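Side-chain contacts in 5-formyl-3-hydroxy-2-methylpyridine 4-carboxylate 5-dehydrogenase (Mesorhizobium japonicum MAFF 303099, PDB 4OM8), which oxidises 5-formyl-3-hydroxy-2-methylpyridine-4-carboxylate with NAD(+) in vitamin B6 degradation and can also reduce it with NADH to 4-pyridoxic acid: residues T214-S217 with W218-Y222; V299-R302 with R303-G307. All coordinates share one frame; numbering follows the deposited sequence.

Both contacts are local, each within a single helix: interaction 1 in helix 209-226, interaction 2 near the end of helix 284-305. Their centres lie about 17 Å apart and their nearest atoms about 6 Å apart, without touching, yet both reach the second subunit of the homodimer, and Leu305 packs on helix 209-226 of its own chain. Residues 214-222 are largely buried, and their contact is made by backbone bonds, apolar branches and two aromatic rings around a widened turn. Residues 299-307 are only partly buried; there an arginine-glutamate salt bridge and a Schellman motif at Gly307 join the apolar packing.

Interaction 1: residues T214-S217 with W218-Y222; sequences TCVS and WGIGY
Trp218 meets Thr214 one turn back along helix 209-226. With CG beside its own backbone N (chi1 -76°), the indole is laid along the preceding turn: CD1 lies 4.1 Å from Thr214 CG2, and Thr214 O sits at the ring edge, 3.4 Å from CD1. The same carbonyl oxygen accepts the Trp218 N-H at 3.2 Å, the donor tilted from the carbonyl plane. Thr214 CG2, anti to the backbone N, is the branch that meets the indole, while OG1 bonds back to Glu210 O.

Across 218-221 the helix widens into a pi-type turn, and Val216 O accepts two N-H groups, Gly221 N at 2.8 Å, almost straight off the carbonyl, and Ile220 N at 3.0 Å from above the carbonyl plane. Ser217 O then bonds Tyr222 N five residues on, at 2.8 Å. Beside this turn, Val216 CG1 and Ile220 CD1 touch at 4.1 Å as their side chains cross at a slant.

The indole stands steeply on one face of the Tyr222 ring, with Trp218 CZ3 4.0 Å above that plane and over the ring centre. Both polar ends nearby are tied to the second subunit: Ser217 OG bonds Ile224 O, and Tyr222 OH bonds Leu298 O, each carbonyl belonging to that subunit.

The chemistry thus implies a helix whose widened turn keeps its backbone bonded by two i+5 links alongside i+4 ones, one carbonyl serving both, while the hydroxyls of Ser217 and Tyr222 are used across the dimer interface and that of Thr214 within its own helix.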
loop_
_atom_site.group_PDB
_atom_site.type_symbol
_atom_site.label_atom_id
_atom_site.label_comp_id
_atom_site.label_asym_id
_atom_site.label_seq_id
_atom_site.Cartn_x
_atom_site.Cartn_y
_atom_site.Cartn_z
ATOM N N THR A 214 6.145 7.214 -6.994
ATOM C CA THR A 214 5.461 6.662 -8.165
ATOM C C THR A 214 5.481 5.141 -8.134
ATOM O O THR A 214 4.474 4.467 -8.378
ATOM C CB THR A 214 6.123 7.165 -9.443
ATOM O OG1 THR A 214 5.984 8.588 -9.492
ATOM C CG2 THR A 214 5.496 6.518 -10.691
ATOM N N CYS A 215 6.652 4.610 -7.818
ATOM C CA CYS A 215 6.872 3.177 -7.766
ATOM C C CYS A 215 5.972 2.503 -6.743
ATOM O O CYS A 215 5.296 1.522 -7.051
ATOM C CB CYS A 215 8.348 2.909 -7.443
ATOM S SG CYS A 215 8.819 1.165 -7.515
ATOM N N VAL A 216 5.972 3.024 -5.521
ATOM C CA VAL A 216 5.247 2.369 -4.441
ATOM C C VAL A 216 3.736 2.657 -4.485
ATOM O O VAL A 216 2.932 1.759 -4.252
ATOM C CB VAL A 216 5.850 2.763 -3.069
ATOM C CG1 VAL A 216 5.025 2.176 -1.932
ATOM C CG2 VAL A 216 7.317 2.292 -2.973
ATOM N N SER A 217 3.341 3.885 -4.826
ATOM C CA SER A 217 1.916 4.165 -4.971
ATOM C C SER A 217 1.257 3.249 -5.985
ATOM O O SER A 217 0.198 2.672 -5.724
ATOM C CB SER A 217 1.682 5.615 -5.376
ATOM O OG SER A 217 1.864 6.466 -4.253
ATOM N N TRP A 218 1.869 3.121 -7.155
ATOM C CA TRP A 218 1.253 2.355 -8.220
ATOM C C TRP A 218 1.545 0.866 -8.156
ATOM O O TRP A 218 0.685 0.042 -8.477
ATOM C CB TRP A 218 1.701 2.899 -9.568
ATOM C CG TRP A 218 1.032 4.181 -9.935
ATOM C CD1 TRP A 218 1.598 5.430 -10.015
ATOM C CD2 TRP A 218 -0.346 4.345 -10.311
ATOM N NE1 TRP A 218 0.649 6.353 -10.409
ATOM C CE2 TRP A 218 -0.546 5.708 -10.595
ATOM C CE3 TRP A 218 -1.428 3.465 -10.419
ATOM C CZ2 TRP A 218 -1.783 6.213 -11.002
ATOM C CZ3 TRP A 218 -2.654 3.965 -10.818
ATOM C CH2 TRP A 218 -2.821 5.325 -11.105
ATOM N N GLY A 219 2.760 0.510 -7.764
ATOM C CA GLY A 219 3.130 -0.893 -7.760
ATOM C C GLY A 219 2.658 -1.649 -6.532
ATOM O O GLY A 219 2.480 -2.874 -6.576
ATOM N N ILE A 220 2.460 -0.921 -5.431
ATOM C CA ILE A 220 2.162 -1.551 -4.145
ATOM C C ILE A 220 0.850 -1.033 -3.542
ATOM O O ILE A 220 -0.069 -1.807 -3.332
ATOM C CB ILE A 220 3.323 -1.349 -3.135
ATOM C CG1 ILE A 220 4.588 -1.992 -3.694
ATOM C CG2 ILE A 220 2.982 -1.993 -1.792
ATOM C CD1 ILE A 220 5.836 -1.718 -2.894
ATOM N N GLY A 221 0.750 0.259 -3.248
ATOM C CA GLY A 221 -0.452 0.756 -2.573
ATOM C C GLY A 221 -1.731 0.514 -3.375
ATOM O O GLY A 221 -2.733 0.027 -2.854
ATOM N N TYR A 222 -1.675 0.846 -4.659
ATOM C CA TYR A 222 -2.784 0.651 -5.584
ATOM C C TYR A 222 -3.266 -0.798 -5.564
ATOM O O TYR A 222 -4.461 -1.067 -5.422
ATOM C CB TYR A 222 -2.319 1.097 -6.973
ATOM C CG TYR A 222 -3.154 0.739 -8.178
ATOM C CD1 TYR A 222 -4.511 1.019 -8.240
ATOM C CD2 TYR A 222 -2.544 0.194 -9.299
ATOM C CE1 TYR A 222 -5.242 0.722 -9.384
ATOM C CE2 TYR A 222 -3.250 -0.099 -10.429
ATOM C CZ TYR A 222 -4.598 0.155 -10.472
ATOM O OH TYR A 222 -5.288 -0.152 -11.632
#

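Interaction 2: residues V299-R302 with R303-G307; sequences VAVR and RILEG
Arg302 and Glu306 are brought together by an extended arginine and a glutamate with a different first torsion. The Arg302 chain leaves with CG anti to the backbone N (chi1 164°) and stays stretched to NE, projecting outward from the helix. Glu306 instead sets CG beside its own N (chi1 -69°), returning its carboxylate to the arginine one turn earlier.

The result is a salt bridge carried by one carboxylate oxygen. Arg302 NE gives OE2 of Glu306 a short bond of 2.6 Å, and Arg302 NH2 adds a weak, more bent one to the same atom at 3.0 Å. OE2 lies close to the guanidinium plane, at its edge, but the nitrogen NE meets it from above the carboxylate plane; with the two planes 88° apart, this is not the flat, two-oxygen pairing of a bidentate bridge. A further bond, from Arg302 NH1 to Ile144 O, helps fix the rotation of the guanidinium, and Arg302 also packs on Tyr222 of the second subunit.

On another flank, Val301 CG1 and Leu305 CD1 lie 3.8 Å apart, the two side chains side by side and pointing the same way. Leu305 continues onto Ala225 and Val226 of helix 209-226 and onto Trp218 of the second subunit.

The backbone closes behind them. Leu305 N bonds Val301 O at 3.0 Å, Glu306 N bonds Arg302 O at 3.0 Å, and Gly307 N turns back to Ile304 O at 2.9 Å. Gly307 has positive phi, which a residue without a side chain readily adopts, and the arrangement is a Schellman motif terminating helix 284-305, with an i to i+4 salt bridge along its last turn.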
loop_
_atom_site.group_PDB
_atom_site.type_symbol
_atom_site.label_atom_id
_atom_site.label_comp_id
_atom_site.label_asym_id
_atom_site.label_seq_id
_atom_site.Cartn_x
_atom_site.Cartn_y
_atom_site.Cartn_z
ATOM N N VAL A 299 -12.019 9.787 -0.965
ATOM C CA VAL A 299 -13.444 9.493 -0.935
ATOM C C VAL A 299 -13.865 8.680 -2.170
ATOM O O VAL A 299 -14.560 7.669 -2.037
ATOM C CB VAL A 299 -14.281 10.787 -0.806
ATOM C CG1 VAL A 299 -15.746 10.505 -1.106
ATOM C CG2 VAL A 299 -14.108 11.351 0.605
ATOM N N ALA A 300 -13.416 9.084 -3.358
ATOM C CA ALA A 300 -13.836 8.399 -4.584
ATOM C C ALA A 300 -13.313 6.960 -4.633
ATOM O O ALA A 300 -14.029 6.034 -5.036
ATOM C CB ALA A 300 -13.376 9.174 -5.804
ATOM N N VAL A 301 -12.062 6.781 -4.226
ATOM C CA VAL A 301 -11.447 5.460 -4.234
ATOM C C VAL A 301 -12.147 4.537 -3.237
ATOM O O VAL A 301 -12.425 3.377 -3.533
ATOM C CB VAL A 301 -9.941 5.557 -3.908
ATOM C CG1 VAL A 301 -9.367 4.177 -3.566
ATOM C CG2 VAL A 301 -9.192 6.194 -5.079
ATOM N N ARG A 302 -12.464 5.058 -2.055
ATOM C CA ARG A 302 -13.107 4.220 -1.053
ATOM C C ARG A 302 -14.425 3.643 -1.563
ATOM O O ARG A 302 -14.710 2.459 -1.355
ATOM C CB ARG A 302 -13.340 5.001 0.245
ATOM C CG ARG A 302 -14.327 4.295 1.151
ATOM C CD ARG A 302 -14.356 4.830 2.569
ATOM N NE ARG A 302 -15.491 4.230 3.264
ATOM C CZ ARG A 302 -15.901 4.558 4.486
ATOM N NH1 ARG A 302 -15.271 5.494 5.187
ATOM N NH2 ARG A 302 -16.955 3.943 4.997
ATOM N N ARG A 303 -15.219 4.459 -2.252
ATOM C CA ARG A 303 -16.499 3.974 -2.745
ATOM C C ARG A 303 -16.297 2.828 -3.730
ATOM O O ARG A 303 -17.044 1.851 -3.709
ATOM C CB ARG A 303 -17.296 5.114 -3.368
ATOM C CG ARG A 303 -17.623 6.181 -2.337
ATOM C CD ARG A 303 -18.815 6.994 -2.750
ATOM N NE ARG A 303 -18.650 7.560 -4.081
ATOM C CZ ARG A 303 -19.602 8.228 -4.720
ATOM N NH1 ARG A 303 -20.781 8.407 -4.146
ATOM N NH2 ARG A 303 -19.377 8.721 -5.929
ATOM N N ILE A 304 -15.274 2.924 -4.573
ATOM C CA ILE A 304 -14.973 1.815 -5.476
ATOM C C ILE A 304 -14.552 0.549 -4.716
ATOM O O ILE A 304 -14.989 -0.553 -5.032
ATOM C CB ILE A 304 -13.862 2.182 -6.473
ATOM C CG1 ILE A 304 -14.273 3.397 -7.303
ATOM C CG2 ILE A 304 -13.506 0.964 -7.327
ATOM C CD1 ILE A 304 -15.567 3.210 -7.993
ATOM N N LEU A 305 -13.711 0.718 -3.703
ATOM C CA LEU A 305 -13.186 -0.422 -2.961
ATOM C C LEU A 305 -14.288 -1.143 -2.204
ATOM O O LEU A 305 -14.195 -2.353 -1.951
ATOM C CB LEU A 305 -12.093 0.032 -1.993
ATOM C CG LEU A 305 -10.787 0.521 -2.613
ATOM C CD1 LEU A 305 -9.827 0.967 -1.545
ATOM C CD2 LEU A 305 -10.148 -0.557 -3.482
ATOM N N GLU A 306 -15.329 -0.388 -1.857
ATOM C CA GLU A 306 -16.496 -0.925 -1.161
ATOM C C GLU A 306 -17.486 -1.610 -2.089
ATOM O O GLU A 306 -18.493 -2.154 -1.632
ATOM C CB GLU A 306 -17.210 0.190 -0.409
ATOM C CG GLU A 306 -16.426 0.708 0.741
ATOM C CD GLU A 306 -17.096 1.895 1.409
ATOM O OE1 GLU A 306 -17.867 2.631 0.740
ATOM O OE2 GLU A 306 -16.835 2.090 2.601
ATOM N N GLY A 307 -17.219 -1.547 -3.389
ATOM C CA GLY A 307 -18.041 -2.227 -4.374
ATOM C C GLY A 307 -19.103 -1.364 -5.026
ATOM O O GLY A 307 -19.981 -1.879 -5.724
#